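Local structure of Lmo2125 protein (Listeria monocytogenes serovar 1/2a, 5TU0) at residues A[17-22]-A[302-307]; A[154-159]-A[208-213]. The protein binds maltose and, as a lipoprotein of the solute-binding family, probably hands it to a membrane transporter for uptake. The protein carries 2 engineered substitutions. All blocks are in the same frame, centred on the assembly; numbering follows the deposited sequence.

Contact 1: A[17-22]-A[302-307]; sequences AGYKDY and ETLYDM
The hydroxyl oxygen of Tyr19 is gripped by two groups of opposite charge, OE2 of Glu310 and NZ of Lys274, while the ring that carries it leans toward Leu304. This is packing between two helices in one lobe of a periplasmic-binding-protein fold, the two-lobed architecture of maltose-binding proteins. Helix 17-34, which follows the first strand of the fold, meets helix 298-308, and their segment axes approach to 10.1 Å at 122° between chain directions. The example illustrates how a few large side chains can join two helices without a hydrogen bond between the segments themselves. Tyr22 carries most of the load. With CG anti to the backbone N (chi1 163°), its ring reaches across to the turn at Thr303 and Leu304. CE1 rests 3.3 Å from the backbone N of Leu304, and the methyl CG2 of Thr303 lies 3.9 Å from that same CE1. The phenol end is tied to this helix too, since Tyr22 OH hydrogen-bonds to the carbonyl oxygen of Asn300. Ring and hydroxyl are thus both fixed on helix 298-308, which should restrain rotation of the ring. Met307, in one of two deposited conformers, brings CG to the edge of the Tyr22 ring, 4.2 Å from CD1, a contact that stays doubtful for that reason. Tyr19 and Leu304 both also touch Ile112 of strand 105-121, so the helix pair is seated on the sheet, and the Tyr19 side chain lies about 8 Å from a bound glucose unit. Leu304 CD1 is shared by the two tyrosines: it approaches Tyr19 CD1 obliquely at 4.3 Å, and makes a CH-pi contact over the centre of the Tyr22 ring, 3.8 Å from its centroid.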
ATOM      1  N   ALA A  17      -0.984  -5.261  18.056  1.00 33.22           N
ATOM      2  CA  ALA A  17      -2.183  -5.675  18.786  1.00 34.38           C
ATOM      3  C   ALA A  17      -3.218  -6.389  17.929  1.00 33.70           C
ATOM      4  O   ALA A  17      -3.814  -7.373  18.375  1.00 33.18           O
ATOM      5  CB  ALA A  17      -2.820  -4.477  19.474  1.00 37.13           C
ATOM      6  N   GLY A  18      -3.408  -5.917  16.699  1.00 32.05           N
ATOM      7  CA  GLY A  18      -4.392  -6.502  15.797  1.00 31.59           C
ATOM      8  C   GLY A  18      -4.131  -7.923  15.338  1.00 29.17           C
ATOM      9  O   GLY A  18      -5.003  -8.549  14.767  1.00 29.95           O
ATOM     10  N   TYR A  19      -2.933  -8.434  15.583  1.00 27.60           N
ATOM     11  CA  TYR A  19      -2.600  -9.795  15.188  1.00 26.56           C
ATOM     12  C   TYR A  19      -2.341 -10.722  16.375  1.00 26.36           C
ATOM     13  O   TYR A  19      -2.103 -11.906  16.175  1.00 24.46           O
ATOM     14  CB  TYR A  19      -1.368  -9.800  14.297  1.00 25.77           C
ATOM     15  CG  TYR A  19      -1.494  -8.916  13.079  1.00 26.62           C
ATOM     16  CD1 TYR A  19      -2.455  -9.167  12.121  1.00 27.40           C
ATOM     17  CD2 TYR A  19      -0.621  -7.845  12.873  1.00 27.80           C
ATOM     18  CE1 TYR A  19      -2.581  -8.360  11.003  1.00 28.92           C
ATOM     19  CE2 TYR A  19      -0.741  -7.031  11.758  1.00 28.56           C
ATOM     20  CZ  TYR A  19      -1.718  -7.293  10.823  1.00 29.15           C
ATOM     21  OH  TYR A  19      -1.834  -6.490   9.722  1.00 30.42           O
ATOM     22  N   LYS A  20      -2.409 -10.189  17.596  1.00 30.55           N
ATOM     23  CA  LYS A  20      -2.109 -10.989  18.793  1.00 31.79           C
ATOM     24  C   LYS A  20      -3.018 -12.211  18.912  1.00 31.81           C
ATOM     25  O   LYS A  20      -2.526 -13.334  19.106  1.00 31.95           O
ATOM     26  CB  LYS A  20      -2.199 -10.129  20.059  1.00 34.06           C
ATOM     27  CG  LYS A  20      -1.511 -10.755  21.261  1.00 36.37           C
ATOM     28  CD  LYS A  20      -1.805  -9.974  22.523  1.00 39.10           C
ATOM     29  CE  LYS A  20      -1.136 -10.603  23.730  1.00 41.34           C
ATOM     30  NZ  LYS A  20      -1.664  -9.969  24.965  1.00 44.46           N
ATOM     31  N   ASP A  21      -4.328 -12.006  18.783  1.00 32.28           N
ATOM     32  CA  ASP A  21      -5.290 -13.132  18.880  1.00 33.66           C
ATOM     33  C   ASP A  21      -5.052 -14.181  17.794  1.00 32.17           C
ATOM     34  O   ASP A  21      -5.143 -15.388  18.040  1.00 31.11           O
ATOM     35  CB  ASP A  21      -6.732 -12.633  18.799  1.00 35.92           C
ATOM     36  CG  ASP A  21      -7.138 -11.789  20.001  1.00 38.79           C
ATOM     37  OD1 ASP A  21      -6.422 -11.805  21.024  1.00 40.86           O
ATOM     38  OD2 ASP A  21      -8.196 -11.126  19.929  1.00 39.76           O
ATOM     39  N   TYR A  22      -4.756 -13.705  16.585  1.00 30.35           N
ATOM     40  CA  TYR A  22      -4.477 -14.576  15.462  1.00 29.32           C
ATOM     41  C   TYR A  22      -3.256 -15.434  15.733  1.00 28.47           C
ATOM     42  O   TYR A  22      -3.309 -16.664  15.562  1.00 28.04           O
ATOM     43  CB  TYR A  22      -4.284 -13.757  14.172  1.00 28.86           C
ATOM     44  CG  TYR A  22      -3.601 -14.523  13.082  1.00 28.48           C
ATOM     45  CD1 TYR A  22      -4.268 -15.530  12.398  1.00 29.04           C
ATOM     46  CD2 TYR A  22      -2.280 -14.226  12.710  1.00 28.53           C
ATOM     47  CE1 TYR A  22      -3.637 -16.253  11.394  1.00 29.38           C
ATOM     48  CE2 TYR A  22      -1.642 -14.938  11.703  1.00 28.06           C
ATOM     49  CZ  TYR A  22      -2.331 -15.947  11.044  1.00 28.14           C
ATOM     50  OH  TYR A  22      -1.717 -16.664  10.033  1.00 28.44           O
ATOM     51  N   GLU A 302      -5.447 -18.631   5.458  1.00 31.02           N
ATOM     52  CA  GLU A 302      -6.919 -18.611   5.486  1.00 32.78           C
ATOM     53  C   GLU A 302      -7.404 -18.192   6.872  1.00 32.73           C
ATOM     54  O   GLU A 302      -8.335 -17.391   6.988  1.00 33.28           O
ATOM     55  CB  GLU A 302      -7.525 -19.951   5.047  1.00 34.42           C
ATOM     56  CG  GLU A 302      -7.297 -20.191   3.567  1.00 35.51           C
ATOM     57  CD  GLU A 302      -7.818 -21.512   3.044  1.00 37.60           C
ATOM     58  OE1 GLU A 302      -8.341 -22.348   3.829  1.00 38.87           O
ATOM     59  OE2 GLU A 302      -7.686 -21.695   1.816  1.00 38.04           O
ATOM     60  N   THR A 303      -6.760 -18.697   7.923  1.00 31.75           N
ATOM     61  CA  THR A 303      -7.136 -18.281   9.286  1.00 31.99           C
ATOM     62  C   THR A 303      -6.879 -16.766   9.464  1.00 30.82           C
ATOM     63  O   THR A 303      -7.681 -16.063  10.086  1.00 30.36           O
ATOM     64  CB  THR A 303      -6.378 -19.071  10.361  1.00 31.69           C
ATOM     65  OG1 THR A 303      -6.675 -20.465  10.209  1.00 33.24           O
ATOM     66  CG2 THR A 303      -6.770 -18.614  11.757  1.00 31.97           C
ATOM     67  N   LEU A 304      -5.777 -16.271   8.909  1.00 29.58           N
ATOM     68  CA  LEU A 304      -5.487 -14.826   8.992  1.00 29.24           C
ATOM     69  C   LEU A 304      -6.657 -14.028   8.428  1.00 28.68           C
ATOM     70  O   LEU A 304      -7.141 -13.089   9.066  1.00 28.20           O
ATOM     71  CB  LEU A 304      -4.207 -14.460   8.231  1.00 28.96           C
ATOM     72  CG  LEU A 304      -3.863 -12.960   8.183  1.00 28.54           C
ATOM     73  CD1 LEU A 304      -3.529 -12.424   9.564  1.00 28.72           C
ATOM     74  CD2 LEU A 304      -2.718 -12.723   7.212  1.00 29.01           C
ATOM     75  N   TYR A 305      -7.115 -14.402   7.237  1.00 29.15           N
ATOM     76  CA  TYR A 305      -8.234 -13.704   6.609  1.00 30.44           C
ATOM     77  C   TYR A 305      -9.510 -13.836   7.434  1.00 31.94           C
ATOM     78  O   TYR A 305     -10.275 -12.881   7.585  1.00 30.60           O
ATOM     79  CB  TYR A 305      -8.492 -14.215   5.189  1.00 31.59           C
ATOM     80  CG  TYR A 305      -9.673 -13.519   4.548  1.00 32.31           C
ATOM     81  CD1 TYR A 305      -9.549 -12.223   4.056  1.00 32.14           C
ATOM     82  CD2 TYR A 305     -10.920 -14.138   4.467  1.00 33.87           C
ATOM     83  CE1 TYR A 305     -10.626 -11.561   3.495  1.00 32.68           C
ATOM     84  CE2 TYR A 305     -12.004 -13.480   3.901  1.00 35.13           C
ATOM     85  CZ  TYR A 305     -11.837 -12.188   3.411  1.00 34.59           C
ATOM     86  OH  TYR A 305     -12.888 -11.519   2.844  1.00 35.95           O
ATOM     87  N   ASP A 306      -9.738 -15.036   7.955  1.00 32.84           N
ATOM     88  CA  ASP A 306     -10.906 -15.275   8.772  1.00 34.51           C
ATOM     89  C   ASP A 306     -10.945 -14.369  10.008  1.00 33.44           C
ATOM     90  O   ASP A 306     -12.000 -13.867  10.364  1.00 34.15           O
ATOM     91  CB  ASP A 306     -10.960 -16.749   9.218  1.00 36.15           C
ATOM     92  CG  ASP A 306     -11.329 -17.715   8.088  1.00 38.63           C
ATOM     93  OD1 ASP A 306     -11.862 -17.291   7.047  1.00 42.10           O
ATOM     94  OD2 ASP A 306     -11.119 -18.934   8.262  1.00 40.38           O
ATOM     95  N   MET A 307      -9.786 -14.157  10.617  0.50 32.32           N
ATOM     96  CA  MET A 307      -9.660 -13.371  11.836  0.50 32.55           C
ATOM     97  C   MET A 307      -9.604 -11.855  11.670  0.50 32.45           C
ATOM     98  O   MET A 307     -10.148 -11.110  12.487  0.50 32.91           O
ATOM     99  CB  MET A 307      -8.373 -13.806  12.541  0.50 31.48           C
ATOM    100  CG  MET A 307      -8.437 -15.227  13.056  0.50 31.86           C
ATOM    101  SD  MET A 307      -9.644 -15.359  14.375  0.50 32.45           S
ATOM    102  CE  MET A 307      -8.820 -14.455  15.680  0.50 32.45           C
TER

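Contact 2: A[154-159]-A[208-213]; sequences TGFLAK and DVWPKG
Trp210 and Phe156 are joined by a hydrogen bond at the edge of a mixed sheet in the solute-binding fold, where the loop after helix 193-208 packs on the short strand 156-157. This strand runs parallel to strand 235-238, and Leu157 makes its backbone bonds with Ala235 and Leu237. The carbonyl of Phe156, its neighbour, faces the other way, and the indole takes it up as a side-chain substitute for a further strand. The polar part of the contact is this single bond: Trp210 NE1 donates to Phe156 O over 2.7 Å, short but bent, with 148° at the hydrogen. The oxygen stands 20° out of the indole plane. The bond satisfies a buried carbonyl and a buried N-H at once, and helps to fix the rotation of the indole.

The aromatic part is broader. Trp210 CZ2 meets Phe156 CE2 obliquely at 4.1 Å, and both residues also touch Trp205 of helix 193-208, edge-to-face in the case of Phe156. Phe206 and Trp160 contribute further rings around the indole, making a cluster in which the tryptophan is buried.

Aliphatic contacts complete the seam. Leu157 CD2 lies 3.7 Å from Trp210 CD1, beside the donor nitrogen, and Ala158 CB approaches CH2 at the far end of the indole. Thr154 presents two different surfaces. Its OG1, held between backbone N and carbonyl carbon (chi1 57°), lies within hydrogen-bonding distance of the carbonyl oxygens of Lys232, the stronger partner, and Phe144, which must share its one proton. The methyl, beside the backbone N, is left to serve the apolar side, where Thr154 and Pro211 cross at about a right angle, CG2 of the threonine 3.7 Å from CG of the proline.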
ATOM      1  N   THR A 154     -18.529  17.377  -5.604  1.00 31.02           N
ATOM      2  CA  THR A 154     -17.847  16.364  -4.806  1.00 30.52           C
ATOM      3  C   THR A 154     -18.302  14.952  -5.152  1.00 29.63           C
ATOM      4  O   THR A 154     -18.134  14.040  -4.331  1.00 30.37           O
ATOM      5  CB  THR A 154     -18.068  16.613  -3.283  1.00 31.75           C
ATOM      6  OG1 THR A 154     -19.482  16.641  -2.984  1.00 33.60           O
ATOM      7  CG2 THR A 154     -17.428  17.931  -2.856  1.00 32.28           C
ATOM      8  N   GLY A 155     -18.868  14.771  -6.352  1.00 29.27           N
ATOM      9  CA  GLY A 155     -19.342  13.458  -6.811  1.00 29.16           C
ATOM     10  C   GLY A 155     -18.273  12.396  -6.632  1.00 27.81           C
ATOM     11  O   GLY A 155     -18.525  11.322  -6.061  1.00 28.93           O
ATOM     12  N   PHE A 156     -17.081  12.718  -7.113  1.00 27.07           N
ATOM     13  CA  PHE A 156     -15.900  11.860  -6.977  1.00 26.51           C
ATOM     14  C   PHE A 156     -14.773  12.689  -6.372  1.00 26.16           C
ATOM     15  O   PHE A 156     -14.563  13.838  -6.786  1.00 24.92           O
ATOM     16  CB  PHE A 156     -15.461  11.311  -8.338  1.00 26.17           C
ATOM     17  CG  PHE A 156     -14.066  10.743  -8.336  1.00 24.98           C
ATOM     18  CD1 PHE A 156     -13.800   9.548  -7.707  1.00 25.52           C
ATOM     19  CD2 PHE A 156     -13.017  11.415  -8.958  1.00 24.80           C
ATOM     20  CE1 PHE A 156     -12.507   9.024  -7.686  1.00 24.49           C
ATOM     21  CE2 PHE A 156     -11.726  10.887  -8.954  1.00 24.06           C
ATOM     22  CZ  PHE A 156     -11.477   9.700  -8.318  1.00 24.13           C
ATOM     23  N   LEU A 157     -14.049  12.111  -5.404  1.00 25.84           N
ATOM     24  CA  LEU A 157     -12.901  12.791  -4.805  1.00 25.07           C
ATOM     25  C   LEU A 157     -11.739  11.837  -4.689  1.00 24.27           C
ATOM     26  O   LEU A 157     -11.941  10.656  -4.416  1.00 24.87           O
ATOM     27  CB  LEU A 157     -13.223  13.302  -3.400  1.00 25.61           C
ATOM     28  CG  LEU A 157     -14.371  14.303  -3.239  1.00 26.54           C
ATOM     29  CD1 LEU A 157     -14.690  14.500  -1.763  1.00 27.29           C
ATOM     30  CD2 LEU A 157     -14.043  15.622  -3.920  1.00 26.23           C
ATOM     31  N   ALA A 158     -10.535  12.356  -4.890  1.00 23.47           N
ATOM     32  CA  ALA A 158      -9.284  11.580  -4.685  1.00 23.08           C
ATOM     33  C   ALA A 158      -8.206  12.535  -4.174  1.00 22.84           C
ATOM     34  O   ALA A 158      -8.079  13.655  -4.671  1.00 22.86           O
ATOM     35  CB  ALA A 158      -8.843  10.903  -5.964  1.00 22.28           C
ATOM     36  N   LYS A 159      -7.430  12.090  -3.185  1.00 23.12           N
ATOM     37  CA  LYS A 159      -6.391  12.926  -2.584  1.00 23.29           C
ATOM     38  C   LYS A 159      -5.162  13.009  -3.499  1.00 22.64           C
ATOM     39  O   LYS A 159      -4.038  12.586  -3.131  1.00 21.28           O
ATOM     40  CB  LYS A 159      -6.018  12.365  -1.209  1.00 24.26           C
ATOM     41  CG  LYS A 159      -5.222  13.316  -0.333  1.00 25.52           C
ATOM     42  CD  LYS A 159      -4.574  12.592   0.841  1.00 26.97           C
ATOM     43  CE  LYS A 159      -3.707  13.536   1.657  1.00 28.72           C
ATOM     44  NZ  LYS A 159      -2.862  12.800   2.638  1.00 30.17           N
ATOM     45  N   ASP A 208     -11.126  22.423 -12.667  1.00 31.60           N
ATOM     46  CA  ASP A 208     -12.489  22.541 -13.220  1.00 32.71           C
ATOM     47  C   ASP A 208     -13.627  21.943 -12.416  1.00 32.62           C
ATOM     48  O   ASP A 208     -14.781  22.286 -12.660  1.00 33.67           O
ATOM     49  CB  ASP A 208     -12.560  21.869 -14.596  1.00 33.74           C
ATOM     50  CG  ASP A 208     -11.559  22.422 -15.581  1.00 34.89           C
ATOM     51  OD1 ASP A 208     -10.998  23.498 -15.354  1.00 36.49           O
ATOM     52  OD2 ASP A 208     -11.342  21.760 -16.605  1.00 39.66           O
ATOM     53  N   VAL A 209     -13.339  21.060 -11.482  1.00 30.32           N
ATOM     54  CA  VAL A 209     -14.407  20.337 -10.794  1.00 30.79           C
ATOM     55  C   VAL A 209     -14.398  20.494  -9.282  1.00 29.53           C
ATOM     56  O   VAL A 209     -15.398  20.808  -8.670  1.00 29.00           O
ATOM     57  CB  VAL A 209     -14.231  18.817 -11.068  1.00 31.53           C
ATOM     58  CG1 VAL A 209     -15.220  17.965 -10.278  1.00 32.68           C
ATOM     59  CG2 VAL A 209     -14.318  18.516 -12.552  1.00 32.66           C
ATOM     60  N   TRP A 210     -13.245  20.273  -8.673  1.00 27.35           N
ATOM     61  CA  TRP A 210     -13.198  20.210  -7.229  1.00 27.02           C
ATOM     62  C   TRP A 210     -13.206  21.498  -6.395  1.00 27.54           C
ATOM     63  O   TRP A 210     -12.736  22.551  -6.840  1.00 26.90           O
ATOM     64  CB  TRP A 210     -11.985  19.375  -6.794  1.00 26.36           C
ATOM     65  CG  TRP A 210     -12.082  17.943  -7.093  1.00 25.74           C
ATOM     66  CD1 TRP A 210     -13.225  17.178  -7.168  1.00 26.01           C
ATOM     67  CD2 TRP A 210     -10.985  17.027  -7.206  1.00 24.80           C
ATOM     68  NE1 TRP A 210     -12.895  15.859  -7.398  1.00 25.40           N
ATOM     69  CE2 TRP A 210     -11.531  15.742  -7.425  1.00 24.44           C
ATOM     70  CE3 TRP A 210      -9.593  17.178  -7.194  1.00 24.71           C
ATOM     71  CZ2 TRP A 210     -10.732  14.614  -7.604  1.00 24.58           C
ATOM     72  CZ3 TRP A 210      -8.791  16.033  -7.378  1.00 24.14           C
ATOM     73  CH2 TRP A 210      -9.371  14.782  -7.582  1.00 23.58           C
ATOM     74  N   PRO A 211     -13.732  21.392  -5.161  1.00 28.45           N
ATOM     75  CA  PRO A 211     -13.643  22.470  -4.196  1.00 30.02           C
ATOM     76  C   PRO A 211     -12.167  22.797  -3.943  1.00 29.79           C
ATOM     77  O   PRO A 211     -11.298  21.890  -4.027  1.00 27.56           O
ATOM     78  CB  PRO A 211     -14.266  21.873  -2.929  1.00 30.80           C
ATOM     79  CG  PRO A 211     -15.161  20.807  -3.397  1.00 30.14           C
ATOM     80  CD  PRO A 211     -14.542  20.271  -4.654  1.00 29.32           C
ATOM     81  N   LYS A 212     -11.902  24.065  -3.647  1.00 30.84           N
ATOM     82  CA  LYS A 212     -10.550  24.570  -3.391  1.00 31.57           C
ATOM     83  C   LYS A 212      -9.814  23.781  -2.336  1.00 31.12           C
ATOM     84  O   LYS A 212      -8.606  23.558  -2.451  1.00 31.50           O
ATOM     85  CB  LYS A 212     -10.595  26.043  -2.972  1.00 34.00           C
ATOM     86  CG  LYS A 212      -9.244  26.729  -2.916  1.00 34.84           C
ATOM     87  CD  LYS A 212      -8.572  26.662  -4.271  1.00 35.03           C
ATOM     88  CE  LYS A 212      -7.396  27.598  -4.370  1.00 35.60           C
ATOM     89  NZ  LYS A 212      -6.780  27.498  -5.719  1.00 35.84           N
ATOM     90  N   GLY A 213     -10.541  23.331  -1.324  1.00 30.88           N
ATOM     91  CA  GLY A 213      -9.946  22.524  -0.258  1.00 30.50           C
ATOM     92  C   GLY A 213      -9.196  21.279  -0.718  1.00 28.76           C
ATOM     93  O   GLY A 213      -8.332  20.791  -0.003  1.00 27.86           O
TER

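In the fold
Contact 1 and contact 2 use different elements and do not touch: their centres lie 36 Å apart and their nearest atoms about 21 Å. Contact 2 falls within the long run of chain that separates 17-22 from 302-307. Contact 1 packs on the mixed sheet, whereas contact 2 includes one of its strands. Contact 1 is partly buried, with tyrosines inside and an exposed rim, and joins two helices mainly by apolar packing, with no hydrogen bond between the two segments themselves. Contact 2 is fully buried and sets a loop against an edge strand, where a backbone carbonyl finds a donor in an indole N-H. Contact 1 is also nearer the bound sugar than contact 2.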